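Na-K-Cl cotransporter (Methanosarcina acetivorans, PDB 3G40) probably carries chloride together with small cations across the membrane, the part crystallised here being the cytoplasmic C-terminal domain. Local coordinates at residues K20-V25 / F107-I112; T36-R41 / Q76-F81; S240-A245 / E266-S271. One frame throughout, in Å; residues are numbered along the deposited sequence.

Contact 1. Residues K20-V25 / F107-I112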
ATOM      1  N   LYS A  20       6.389 -23.285  -4.028  1.00 51.53           N
ATOM      2  CA  LYS A  20       5.711 -22.747  -2.867  1.00 51.75           C
ATOM      3  C   LYS A  20       6.713 -22.062  -1.959  1.00 49.45           C
ATOM      4  O   LYS A  20       7.650 -22.682  -1.451  1.00 56.31           O
ATOM      5  CB  LYS A  20       4.948 -23.857  -2.138  1.00 55.85           C
ATOM      6  CG  LYS A  20       3.695 -24.286  -2.885  1.00 56.08           C
ATOM      7  CD  LYS A  20       3.307 -25.713  -2.557  1.00 71.57           C
ATOM      8  CE  LYS A  20       2.116 -26.153  -3.394  1.00 83.00           C
ATOM      9  NZ  LYS A  20       1.756 -27.578  -3.144  1.00 89.64           N
ATOM     10  N   ALA A  21       6.520 -20.766  -1.777  1.00 38.97           N
ATOM     11  CA  ALA A  21       7.384 -20.001  -0.903  1.00 40.09           C
ATOM     12  C   ALA A  21       6.911 -20.232   0.527  1.00 34.07           C
ATOM     13  O   ALA A  21       5.730 -20.037   0.821  1.00 37.25           O
ATOM     14  CB  ALA A  21       7.281 -18.524  -1.250  1.00 35.05           C
ATOM     15  N   ASN A  22       7.830 -20.637   1.393  1.00 38.42           N
ATOM     16  CA  ASN A  22       7.560 -20.727   2.827  1.00 41.56           C
ATOM     17  C   ASN A  22       8.416 -19.683   3.540  1.00 36.70           C
ATOM     18  O   ASN A  22       9.625 -19.834   3.621  1.00 41.34           O
ATOM     19  CB  ASN A  22       7.883 -22.130   3.338  1.00 42.54           C
ATOM     20  CG  ASN A  22       7.052 -23.197   2.657  1.00 47.70           C
ATOM     21  OD1 ASN A  22       5.822 -23.132   2.654  1.00 45.65           O
ATOM     22  ND2 ASN A  22       7.721 -24.191   2.072  1.00 50.72           N
ATOM     23  N   LEU A  23       7.789 -18.606   4.010  1.00 37.14           N
ATOM     24  CA  LEU A  23       8.528 -17.477   4.562  1.00 33.92           C
ATOM     25  C   LEU A  23       8.629 -17.556   6.078  1.00 40.66           C
ATOM     26  O   LEU A  23       7.678 -17.947   6.748  1.00 38.33           O
ATOM     27  CB  LEU A  23       7.837 -16.155   4.214  1.00 31.94           C
ATOM     28  CG  LEU A  23       7.539 -15.933   2.732  1.00 33.53           C
ATOM     29  CD1 LEU A  23       6.903 -14.552   2.522  1.00 35.46           C
ATOM     30  CD2 LEU A  23       8.822 -16.084   1.943  1.00 34.70           C
ATOM     31  N   LEU A  24       9.783 -17.171   6.604  1.00 42.82           N
ATOM     32  CA  LEU A  24       9.913 -16.864   8.022  1.00 44.28           C
ATOM     33  C   LEU A  24       9.947 -15.344   8.123  1.00 41.48           C
ATOM     34  O   LEU A  24      10.817 -14.691   7.538  1.00 42.24           O
ATOM     35  CB  LEU A  24      11.202 -17.458   8.580  1.00 41.15           C
ATOM     36  CG  LEU A  24      11.463 -17.176  10.060  1.00 44.63           C
ATOM     37  CD1 LEU A  24      10.350 -17.776  10.921  1.00 41.43           C
ATOM     38  CD2 LEU A  24      12.801 -17.753  10.447  1.00 44.70           C
ATOM     39  N   VAL A  25       8.975 -14.784   8.829  1.00 36.08           N
ATOM     40  CA  VAL A  25       8.817 -13.340   8.900  1.00 33.44           C
ATOM     41  C   VAL A  25       8.940 -12.838  10.345  1.00 41.97           C
ATOM     42  O   VAL A  25       8.004 -12.966  11.134  1.00 40.28           O
ATOM     43  CB  VAL A  25       7.436 -12.914   8.333  1.00 36.95           C
ATOM     44  CG1 VAL A  25       7.292 -11.394   8.335  1.00 36.05           C
ATOM     45  CG2 VAL A  25       7.221 -13.493   6.924  1.00 37.17           C
ATOM     46  N   PHE A 107       7.481 -29.256   8.897  1.00 51.12           N
ATOM     47  CA  PHE A 107       6.819 -29.677   7.679  1.00 51.67           C
ATOM     48  C   PHE A 107       6.992 -28.673   6.555  1.00 55.97           C
ATOM     49  O   PHE A 107       7.320 -29.045   5.433  1.00 55.25           O
ATOM     50  CB  PHE A 107       5.327 -29.942   7.875  1.00 56.89           C
ATOM     51  CG  PHE A 107       4.646 -30.375   6.611  1.00 53.50           C
ATOM     52  CD1 PHE A 107       4.629 -31.713   6.243  1.00 58.70           C
ATOM     53  CD2 PHE A 107       4.079 -29.441   5.760  1.00 50.22           C
ATOM     54  CE1 PHE A 107       4.033 -32.114   5.065  1.00 62.82           C
ATOM     55  CE2 PHE A 107       3.484 -29.834   4.574  1.00 60.63           C
ATOM     56  CZ  PHE A 107       3.461 -31.171   4.224  1.00 57.00           C
ATOM     57  N   PHE A 108       6.759 -27.400   6.840  1.00 50.37           N
ATOM     58  CA  PHE A 108       6.714 -26.456   5.734  1.00 64.93           C
ATOM     59  C   PHE A 108       8.078 -26.254   5.097  1.00 75.16           C
ATOM     60  O   PHE A 108       8.949 -25.567   5.626  1.00 75.20           O
ATOM     61  CB  PHE A 108       5.921 -25.193   6.076  1.00 60.13           C
ATOM     62  CG  PHE A 108       4.445 -25.450   6.126  1.00 53.36           C
ATOM     63  CD1 PHE A 108       3.809 -25.705   7.330  1.00 54.80           C
ATOM     64  CD2 PHE A 108       3.708 -25.529   4.947  1.00 48.00           C
ATOM     65  CE1 PHE A 108       2.457 -25.988   7.371  1.00 48.79           C
ATOM     66  CE2 PHE A 108       2.355 -25.816   4.979  1.00 44.44           C
ATOM     67  CZ  PHE A 108       1.726 -26.042   6.188  1.00 42.33           C
ATOM     68  N   ARG A 109       8.206 -26.926   3.953  1.00 88.78           N
ATOM     69  CA  ARG A 109       9.436 -27.203   3.204  1.00 99.69           C
ATOM     70  C   ARG A 109      10.488 -26.083   3.171  1.00101.73           C
ATOM     71  O   ARG A 109      10.486 -25.223   4.050  1.00112.55           O
ATOM     72  CB  ARG A 109       9.030 -27.667   1.800  1.00102.64           C
ATOM     73  CG  ARG A 109       8.421 -29.065   1.800  1.00112.27           C
ATOM     74  CD  ARG A 109       7.087 -29.119   1.066  1.00114.65           C
ATOM     75  NE  ARG A 109       6.132 -28.139   1.578  1.00110.75           N
ATOM     76  CZ  ARG A 109       4.812 -28.239   1.446  1.00107.34           C
ATOM     77  NH1 ARG A 109       4.278 -29.289   0.834  1.00105.03           N
ATOM     78  NH2 ARG A 109       4.024 -27.295   1.937  1.00106.53           N
ATOM     79  N   PRO A 110      11.414 -26.107   2.185  1.00 87.62           N
ATOM     80  CA  PRO A 110      12.403 -25.028   2.165  1.00 78.09           C
ATOM     81  C   PRO A 110      11.829 -23.708   2.668  1.00 63.42           C
ATOM     82  O   PRO A 110      10.708 -23.334   2.309  1.00 59.42           O
ATOM     83  CB  PRO A 110      12.762 -24.931   0.682  1.00 83.95           C
ATOM     84  CG  PRO A 110      12.669 -26.345   0.205  1.00 91.14           C
ATOM     85  CD  PRO A 110      11.653 -27.061   1.086  1.00 92.50           C
ATOM     86  N   SER A 111      12.586 -23.029   3.520  1.00 55.48           N
ATOM     87  CA  SER A 111      12.146 -21.773   4.100  1.00 46.39           C
ATOM     88  C   SER A 111      12.913 -20.618   3.473  1.00 49.49           C
ATOM     89  O   SER A 111      14.020 -20.805   2.994  1.00 51.57           O
ATOM     90  CB  SER A 111      12.352 -21.785   5.612  1.00 51.37           C
ATOM     91  OG  SER A 111      11.362 -22.588   6.240  1.00 66.20           O
ATOM     92  N   ILE A 112      12.299 -19.436   3.488  1.00 50.99           N
ATOM     93  CA  ILE A 112      12.915 -18.185   3.043  1.00 43.23           C
ATOM     94  C   ILE A 112      12.732 -17.132   4.135  1.00 43.24           C
ATOM     95  O   ILE A 112      11.622 -16.924   4.616  1.00 41.02           O
ATOM     96  CB  ILE A 112      12.211 -17.664   1.789  1.00 41.95           C
ATOM     97  CG1 ILE A 112      12.328 -18.685   0.651  1.00 44.09           C
ATOM     98  CG2 ILE A 112      12.757 -16.283   1.373  1.00 44.35           C
ATOM     99  CD1 ILE A 112      11.372 -18.422  -0.498  1.00 44.47           C
TER
HETATM  100  O   HOH W   1      10.108 -21.881   0.154  1.00 50.86           O

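Contact 2. Residues T36-R41 / Q76-F81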
ATOM      1  N   THR A  36       2.305  -4.933   5.206  1.00 33.83           N
ATOM      2  CA  THR A  36       3.000  -5.840   4.298  1.00 35.56           C
ATOM      3  C   THR A  36       2.190  -7.101   4.045  1.00 36.89           C
ATOM      4  O   THR A  36       2.583  -7.926   3.233  1.00 32.52           O
ATOM      5  CB  THR A  36       4.362  -6.293   4.882  1.00 45.47           C
ATOM      6  OG1 THR A  36       5.011  -5.194   5.524  1.00 52.43           O
ATOM      7  CG2 THR A  36       5.257  -6.834   3.783  1.00 47.85           C
ATOM      8  N   PHE A  37       1.068  -7.264   4.752  1.00 34.32           N
ATOM      9  CA  PHE A  37       0.269  -8.484   4.642  1.00 32.34           C
ATOM     10  C   PHE A  37      -0.019  -8.893   3.185  1.00 34.47           C
ATOM     11  O   PHE A  37       0.209 -10.039   2.791  1.00 30.50           O
ATOM     12  CB  PHE A  37      -1.049  -8.322   5.419  1.00 28.99           C
ATOM     13  CG  PHE A  37      -1.926  -9.541   5.412  1.00 28.91           C
ATOM     14  CD1 PHE A  37      -1.975 -10.369   6.547  1.00 33.72           C
ATOM     15  CD2 PHE A  37      -2.768  -9.822   4.338  1.00 32.59           C
ATOM     16  CE1 PHE A  37      -2.819 -11.485   6.584  1.00 30.70           C
ATOM     17  CE2 PHE A  37      -3.599 -10.938   4.357  1.00 40.42           C
ATOM     18  CZ  PHE A  37      -3.630 -11.773   5.502  1.00 34.52           C
ATOM     19  N   ASP A  38      -0.544  -7.973   2.389  1.00 30.29           N
ATOM     20  CA  ASP A  38      -0.984  -8.350   1.043  1.00 31.74           C
ATOM     21  C   ASP A  38       0.182  -8.799   0.170  1.00 29.52           C
ATOM     22  O   ASP A  38       0.046  -9.681  -0.678  1.00 32.44           O
ATOM     23  CB  ASP A  38      -1.761  -7.209   0.369  1.00 33.27           C
ATOM     24  CG  ASP A  38      -3.186  -7.092   0.880  1.00 48.21           C
ATOM     25  OD1 ASP A  38      -3.688  -8.048   1.522  1.00 45.67           O
ATOM     26  OD2 ASP A  38      -3.818  -6.044   0.634  1.00 54.49           O
ATOM     27  N   PHE A  39       1.321  -8.164   0.376  1.00 30.58           N
ATOM     28  CA  PHE A  39       2.526  -8.467  -0.384  1.00 34.87           C
ATOM     29  C   PHE A  39       3.055  -9.841   0.034  1.00 36.13           C
ATOM     30  O   PHE A  39       3.426 -10.650  -0.810  1.00 29.16           O
ATOM     31  CB  PHE A  39       3.572  -7.369  -0.156  1.00 30.71           C
ATOM     32  CG  PHE A  39       4.829  -7.521  -0.994  1.00 34.40           C
ATOM     33  CD1 PHE A  39       4.754  -7.630  -2.378  1.00 34.35           C
ATOM     34  CD2 PHE A  39       6.073  -7.534  -0.393  1.00 38.91           C
ATOM     35  CE1 PHE A  39       5.906  -7.766  -3.146  1.00 32.76           C
ATOM     36  CE2 PHE A  39       7.233  -7.663  -1.140  1.00 38.28           C
ATOM     37  CZ  PHE A  39       7.149  -7.776  -2.536  1.00 29.82           C
ATOM     38  N   LEU A  40       3.080 -10.116   1.339  1.00 32.15           N
ATOM     39  CA  LEU A  40       3.489 -11.441   1.804  1.00 30.60           C
ATOM     40  C   LEU A  40       2.530 -12.471   1.221  1.00 30.63           C
ATOM     41  O   LEU A  40       2.946 -13.549   0.798  1.00 35.33           O
ATOM     42  CB  LEU A  40       3.467 -11.511   3.353  1.00 30.19           C
ATOM     43  CG  LEU A  40       4.535 -10.657   4.033  1.00 35.12           C
ATOM     44  CD1 LEU A  40       4.302 -10.500   5.555  1.00 33.20           C
ATOM     45  CD2 LEU A  40       5.917 -11.221   3.762  1.00 35.99           C
ATOM     46  N   ARG A  41       1.241 -12.145   1.204  1.00 26.85           N
ATOM     47  CA  ARG A  41       0.258 -13.050   0.610  1.00 29.22           C
ATOM     48  C   ARG A  41       0.525 -13.272  -0.903  1.00 35.57           C
ATOM     49  O   ARG A  41       0.436 -14.398  -1.411  1.00 31.27           O
ATOM     50  CB  ARG A  41      -1.136 -12.506   0.820  1.00 30.42           C
ATOM     51  CG  ARG A  41      -2.243 -13.391   0.310  1.00 34.10           C
ATOM     52  CD  ARG A  41      -3.449 -12.531   0.044  1.00 48.40           C
ATOM     53  NE  ARG A  41      -3.092 -11.470  -0.898  1.00 60.19           N
ATOM     54  CZ  ARG A  41      -3.785 -10.347  -1.069  1.00 58.94           C
ATOM     55  NH1 ARG A  41      -4.884 -10.133  -0.352  1.00 54.02           N
ATOM     56  NH2 ARG A  41      -3.378  -9.441  -1.966  1.00 48.97           N
ATOM     57  N   GLN A  76      -4.509 -17.627   6.633  1.00 39.60           N
ATOM     58  CA  GLN A  76      -5.228 -18.861   6.350  1.00 39.72           C
ATOM     59  C   GLN A  76      -6.520 -18.592   5.597  1.00 35.98           C
ATOM     60  O   GLN A  76      -6.849 -19.317   4.658  1.00 38.06           O
ATOM     61  CB  GLN A  76      -5.526 -19.643   7.647  1.00 39.66           C
ATOM     62  CG  GLN A  76      -4.273 -20.172   8.340  1.00 43.13           C
ATOM     63  CD  GLN A  76      -4.573 -21.084   9.534  1.00 45.09           C
ATOM     64  OE1 GLN A  76      -5.379 -22.016   9.445  1.00 42.74           O
ATOM     65  NE2 GLN A  76      -3.910 -20.821  10.651  1.00 51.01           N
ATOM     66  N   GLU A  77      -7.263 -17.576   6.037  1.00 35.30           N
ATOM     67  CA  GLU A  77      -8.474 -17.142   5.344  1.00 40.08           C
ATOM     68  C   GLU A  77      -8.191 -16.740   3.888  1.00 41.80           C
ATOM     69  O   GLU A  77      -9.050 -16.889   3.028  1.00 40.81           O
ATOM     70  CB  GLU A  77      -9.111 -15.946   6.058  1.00 47.44           C
ATOM     71  CG  GLU A  77      -9.504 -16.211   7.493  1.00 63.15           C
ATOM     72  CD  GLU A  77     -10.013 -14.968   8.201  1.00 72.18           C
ATOM     73  OE1 GLU A  77      -9.781 -13.848   7.690  1.00 72.67           O
ATOM     74  OE2 GLU A  77     -10.644 -15.118   9.271  1.00 78.50           O
ATOM     75  N   GLU A  78      -7.002 -16.214   3.628  1.00 39.22           N
ATOM     76  CA  GLU A  78      -6.682 -15.712   2.291  1.00 38.22           C
ATOM     77  C   GLU A  78      -5.876 -16.724   1.470  1.00 44.72           C
ATOM     78  O   GLU A  78      -5.250 -16.379   0.465  1.00 41.07           O
ATOM     79  CB  GLU A  78      -6.043 -14.301   2.369  1.00 34.82           C
ATOM     80  CG  GLU A  78      -6.978 -13.306   3.103  1.00 41.08           C
ATOM     81  CD  GLU A  78      -6.698 -11.811   2.860  1.00 55.31           C
ATOM     82  OE1 GLU A  78      -6.084 -11.453   1.837  1.00 50.29           O
ATOM     83  OE2 GLU A  78      -7.122 -10.985   3.705  1.00 55.58           O
ATOM     84  N   GLY A  79      -5.923 -17.983   1.908  1.00 40.33           N
ATOM     85  CA  GLY A  79      -5.427 -19.107   1.134  1.00 43.82           C
ATOM     86  C   GLY A  79      -3.949 -19.434   1.278  1.00 46.98           C
ATOM     87  O   GLY A  79      -3.364 -20.104   0.419  1.00 43.35           O
ATOM     88  N   VAL A  80      -3.346 -18.972   2.367  1.00 35.62           N
ATOM     89  CA  VAL A  80      -1.925 -19.218   2.620  1.00 29.54           C
ATOM     90  C   VAL A  80      -1.793 -19.910   3.990  1.00 37.87           C
ATOM     91  O   VAL A  80      -2.474 -19.548   4.938  1.00 37.09           O
ATOM     92  CB  VAL A  80      -1.144 -17.908   2.574  1.00 32.58           C
ATOM     93  CG1 VAL A  80       0.287 -18.090   3.031  1.00 34.29           C
ATOM     94  CG2 VAL A  80      -1.177 -17.336   1.095  1.00 32.16           C
ATOM     95  N   PHE A  81      -0.953 -20.932   4.080  1.00 34.21           N
ATOM     96  CA  PHE A  81      -0.772 -21.607   5.374  1.00 36.23           C
ATOM     97  C   PHE A  81      -0.009 -20.679   6.312  1.00 35.77           C
ATOM     98  O   PHE A  81       0.807 -19.867   5.862  1.00 36.69           O
ATOM     99  CB  PHE A  81      -0.016 -22.911   5.176  1.00 36.65           C
ATOM    100  CG  PHE A  81      -0.765 -23.921   4.365  1.00 42.37           C
ATOM    101  CD1 PHE A  81      -0.277 -24.342   3.129  1.00 39.38           C
ATOM    102  CD2 PHE A  81      -1.964 -24.449   4.831  1.00 42.66           C
ATOM    103  CE1 PHE A  81      -0.962 -25.277   2.380  1.00 37.26           C
ATOM    104  CE2 PHE A  81      -2.661 -25.386   4.088  1.00 47.49           C
ATOM    105  CZ  PHE A  81      -2.161 -25.808   2.861  1.00 41.16           C
TER
HETATM  106  O   HOH W   2      -6.102  -8.505   2.499  1.00 39.24           O

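Contact 3. Residues S240-A245 / E266-S271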
ATOM      1  N   SER A 240      21.926   7.030 -14.054  1.00 62.33           N
ATOM      2  CA  SER A 240      21.244   8.083 -13.308  1.00 76.54           C
ATOM      3  C   SER A 240      19.780   7.738 -13.015  1.00 78.22           C
ATOM      4  O   SER A 240      19.224   8.166 -12.004  1.00 76.07           O
ATOM      5  CB  SER A 240      21.339   9.414 -14.059  1.00 78.68           C
ATOM      6  OG  SER A 240      21.054   9.237 -15.436  1.00 89.35           O
ATOM      7  N   LYS A 241      19.167   6.959 -13.902  1.00 75.48           N
ATOM      8  CA  LYS A 241      17.760   6.592 -13.776  1.00 73.85           C
ATOM      9  C   LYS A 241      17.561   5.134 -14.178  1.00 66.52           C
ATOM     10  O   LYS A 241      18.338   4.592 -14.964  1.00 68.80           O
ATOM     11  CB  LYS A 241      16.908   7.487 -14.676  1.00 78.74           C
ATOM     12  CG  LYS A 241      17.307   7.403 -16.140  1.00 88.51           C
ATOM     13  CD  LYS A 241      16.682   8.502 -16.985  1.00 97.26           C
ATOM     14  CE  LYS A 241      17.262   8.489 -18.400  1.00 96.70           C
ATOM     15  NZ  LYS A 241      16.623   9.491 -19.300  1.00 95.71           N
ATOM     16  N   LEU A 242      16.520   4.502 -13.642  1.00 53.74           N
ATOM     17  CA  LEU A 242      16.186   3.129 -14.012  1.00 46.65           C
ATOM     18  C   LEU A 242      14.935   3.101 -14.888  1.00 41.56           C
ATOM     19  O   LEU A 242      14.089   3.984 -14.791  1.00 45.85           O
ATOM     20  CB  LEU A 242      15.954   2.281 -12.757  1.00 54.44           C
ATOM     21  CG  LEU A 242      17.095   2.192 -11.744  1.00 56.41           C
ATOM     22  CD1 LEU A 242      16.750   1.192 -10.653  1.00 52.20           C
ATOM     23  CD2 LEU A 242      18.393   1.803 -12.437  1.00 55.09           C
ATOM     24  N   PRO A 243      14.820   2.091 -15.762  1.00 42.33           N
ATOM     25  CA  PRO A 243      13.567   1.933 -16.500  1.00 40.43           C
ATOM     26  C   PRO A 243      12.461   1.676 -15.486  1.00 42.70           C
ATOM     27  O   PRO A 243      12.670   0.896 -14.543  1.00 42.67           O
ATOM     28  CB  PRO A 243      13.800   0.673 -17.337  1.00 39.96           C
ATOM     29  CG  PRO A 243      15.276   0.526 -17.412  1.00 43.06           C
ATOM     30  CD  PRO A 243      15.826   1.085 -16.140  1.00 40.67           C
ATOM     31  N   PHE A 244      11.305   2.306 -15.670  1.00 35.69           N
ATOM     32  CA  PHE A 244      10.292   2.321 -14.611  1.00 33.46           C
ATOM     33  C   PHE A 244       9.624   0.965 -14.337  1.00 40.08           C
ATOM     34  O   PHE A 244       9.309   0.221 -15.267  1.00 35.12           O
ATOM     35  CB  PHE A 244       9.207   3.359 -14.881  1.00 43.22           C
ATOM     36  CG  PHE A 244       8.154   3.379 -13.805  1.00 44.69           C
ATOM     37  CD1 PHE A 244       8.371   4.075 -12.627  1.00 49.92           C
ATOM     38  CD2 PHE A 244       6.981   2.647 -13.944  1.00 45.20           C
ATOM     39  CE1 PHE A 244       7.418   4.072 -11.611  1.00 48.57           C
ATOM     40  CE2 PHE A 244       6.027   2.637 -12.930  1.00 40.31           C
ATOM     41  CZ  PHE A 244       6.247   3.356 -11.767  1.00 40.08           C
ATOM     42  N   ALA A 245       9.407   0.653 -13.059  1.00 35.96           N
ATOM     43  CA  ALA A 245       8.596  -0.512 -12.663  1.00 34.43           C
ATOM     44  C   ALA A 245       7.906  -0.265 -11.311  1.00 33.58           C
ATOM     45  O   ALA A 245       8.371   0.546 -10.530  1.00 37.37           O
ATOM     46  CB  ALA A 245       9.445  -1.774 -12.572  1.00 30.84           C
ATOM     47  N   GLU A 266      15.859   4.496  -3.984  1.00 46.04           N
ATOM     48  CA  GLU A 266      15.676   5.941  -4.043  1.00 46.90           C
ATOM     49  C   GLU A 266      15.774   6.451  -5.475  1.00 45.69           C
ATOM     50  O   GLU A 266      15.000   7.310  -5.887  1.00 45.18           O
ATOM     51  CB  GLU A 266      16.721   6.640  -3.180  1.00 62.03           C
ATOM     52  CG  GLU A 266      16.516   6.428  -1.692  1.00 82.91           C
ATOM     53  CD  GLU A 266      17.779   6.671  -0.893  1.00 98.74           C
ATOM     54  OE1 GLU A 266      18.788   7.112  -1.489  1.00106.92           O
ATOM     55  OE2 GLU A 266      17.764   6.417   0.329  1.00101.82           O
ATOM     56  N   LYS A 267      16.737   5.916  -6.218  1.00 42.51           N
ATOM     57  CA  LYS A 267      16.944   6.282  -7.619  1.00 46.29           C
ATOM     58  C   LYS A 267      15.768   5.817  -8.477  1.00 47.12           C
ATOM     59  O   LYS A 267      15.303   6.541  -9.354  1.00 47.32           O
ATOM     60  CB  LYS A 267      18.249   5.667  -8.130  1.00 46.04           C
ATOM     61  CG  LYS A 267      18.537   5.931  -9.590  1.00 56.62           C
ATOM     62  CD  LYS A 267      19.591   4.968 -10.118  1.00 66.99           C
ATOM     63  CE  LYS A 267      20.906   5.095  -9.365  1.00 71.43           C
ATOM     64  NZ  LYS A 267      21.958   4.182  -9.907  1.00 69.93           N
ATOM     65  N   ALA A 268      15.287   4.605  -8.205  1.00 42.84           N
ATOM     66  CA  ALA A 268      14.144   4.040  -8.918  1.00 39.28           C
ATOM     67  C   ALA A 268      12.859   4.835  -8.709  1.00 45.29           C
ATOM     68  O   ALA A 268      12.025   4.938  -9.614  1.00 40.09           O
ATOM     69  CB  ALA A 268      13.932   2.596  -8.487  1.00 44.31           C
ATOM     70  N   GLY A 269      12.688   5.381  -7.507  1.00 42.59           N
ATOM     71  CA  GLY A 269      11.461   6.073  -7.167  1.00 40.99           C
ATOM     72  C   GLY A 269      10.334   5.073  -6.971  1.00 39.08           C
ATOM     73  O   GLY A 269       9.156   5.436  -7.001  1.00 40.82           O
ATOM     74  N   SER A 270      10.702   3.809  -6.776  1.00 34.65           N
ATOM     75  CA  SER A 270       9.728   2.755  -6.537  1.00 35.99           C
ATOM     76  C   SER A 270      10.356   1.618  -5.725  1.00 38.24           C
ATOM     77  O   SER A 270      11.565   1.607  -5.496  1.00 38.51           O
ATOM     78  CB  SER A 270       9.195   2.233  -7.865  1.00 44.31           C
ATOM     79  OG  SER A 270      10.242   1.638  -8.583  1.00 50.79           O
ATOM     80  N   SER A 271       9.550   0.643  -5.325  1.00 35.35           N
ATOM     81  CA  SER A 271      10.037  -0.398  -4.423  1.00 35.33           C
ATOM     82  C   SER A 271      10.997  -1.405  -5.061  1.00 37.11           C
ATOM     83  O   SER A 271      10.929  -1.704  -6.247  1.00 35.39           O
ATOM     84  CB  SER A 271       8.875  -1.132  -3.751  1.00 32.64           C
ATOM     85  OG  SER A 271       8.107  -0.247  -2.957  1.00 34.86           O
TER
HETATM   86  O   HOH W   3      12.451   4.611 -12.634  1.00 49.44           O
HETATM   87  O   HOH W   4      14.685   6.181 -12.114  1.00 51.34           O
HETATM   88  O   HOH W   5      10.984   2.570 -11.216  1.00 37.12           O

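Contact 1. Residues K20-V25 / F107-I112
Asn22 and Ile112 start the pairing of two parallel strands, and backbone hydrogen bonds carry it. Ile112 N donates a hydrogen bond to Asn22 O over 2.7 Å. Two residues on, Leu24 N donates to Ile112 O, also at 2.7 Å. The two bonds flank a Leu23-Ile112 bridge, and a CA-H...O contact from Leu23 CA to Ile112 O, 3.1 Å, accompanies it.

The side-chain polar work falls to Asn22. Its CG stands beside the backbone N (chi1 -60°), which brings the amide over the loop ahead of Ile112. There ND2 donates to Pro110 O at 3.1 Å, the acceptor lying almost in the amide plane, while OD1 bonds Ser49 OG on the neighbouring strand 49-54. Both ends of the amide are thus spoken for and its flip is fixed. A water accepts a hydrogen bond from Asn22 N and donates to Pro110 O at 2.7 Å and to Lys20 O, so that Pro110 O is gripped twice. Beside the amide stands the Phe108 ring, its plane turned 64° from that of the amide and its CD2 3.9 Å from Asn22 OD1; it leans on Phe81 beyond.

The apolar contacts gather round Ile112. Leu23 CD2 lies against Ile112 CB at 3.7 Å, and Ala21 CB reaches Ile112 CD1.

Strand 22-27 runs between 49-54 and 112-116, all three parallel, in the mixed sheet of an alpha/beta domain, with helix 30-44 packed on the face that carries Leu23.

Contact 2. Residues T36-R41 / Q76-F81
A salt-bridge network of Asp38, Arg41 and Glu78 joins helix 30-44 to the Schellman motif that ends helix 64-77, right at the boundary with the second subunit. Gly79, with positive phi, is the C-prime residue of that motif, and Glu78 just before it points its side chain at the other helix. Arg41 NH1 donates to Glu78 OE1 over 2.8 Å; the oxygen sits at the guanidinium edge, 6° out of its plane, and is met nearly along its C-O axis. Asp38 OD1 lies 3.0 Å from the same NH1 but well off the plane, a pairing of charge alone. Arg41 gets there with CG anti to the backbone N (chi1 -177°) and a bend at chi3, its CG passing Val80 CG2 at 4.2 Å. Were Arg41 replaced by an alanine, Asp38 OD1 and Glu78 OE1, 4.2 Å apart, would be likely to face each other without the positive charge they share, and a gap would probably open beside Val80. A water lies within bonding distance of Asp38 OD1 and Glu78 OE2 and may ease the two acids' closeness. Glu78 OE2 also pairs with Arg154 of the second subunit, which packs on Phe37 as well. The Glu78 carboxylate comes to the rim of the Phe37 ring, its plane turned 62° from the ring, with Glu78 CD 3.6 Å from Phe37 CE2.

Contact 3. Residues S240-A245 / E266-S271
The Ala245 carbonyl is the flat group that matters between these segments: Ser270 OG donates to Ala245 O over 2.9 Å, tilted 21° from the carbonyl plane, with a C=O...OG angle of 157°. The Phe244 ring, whose far end approaches the other segment, also packs on Leu157 and on Met34 of the second subunit. Ser270 OG sits between the backbone N and the carbonyl carbon (chi1 64°), which aims it at Ala245 while a water donates to it from another direction; the hydroxyl thus gives one bond and takes one.

That same water accepts from Ala245 N at 3.1 Å and also reaches Ala268 O, close to the helix end. A second water accepts from Leu242 N and donates to Lys267 O at 2.9 Å, so the last helical carbonyls meet the loop through solvent.

The apolar part rests on Leu242. Its CD1 touches Ala268 CB at 3.8 Å, and its CG lies 4.1 Å from Lys267 CD, the two side chains crossing at about a right angle. Lys267 lays its methylenes along the loop, CG 3.4 Å from Ser240 O, and its ammonium bonds the carbonyls of Pro236 and Ser239.

Strand 247-251, helix 258-268 and strand 271-276, the strands parallel neighbours, form a beta-alpha-beta crossover; here, at Gly269 with its positive phi, the helix leads into the second strand.

In the fold
Contacts 1 and 2 sit on neighbouring strands and helices and touch each other: Leu23 packs on Leu40, joining strand 22-27 to the helix that follows it, and Phe108 on Phe81 makes a separate link to strand 81-86. Contact 1 has most of its touching residues buried and works through strand pairing. Contact 2 is partly buried, where helix 30-44 meets the end of helix 64-77, and relies on charge, which extends to the second subunit. Contact 3, about 30 Å from contact 1 between centres, joins the loop before strand 247-251 to the end of helix 258-268; partly buried with two exposed residues, it uses water-bridged carbonyls and one serine. Contacts 2 and 3 touch the second subunit; contact 1 does not.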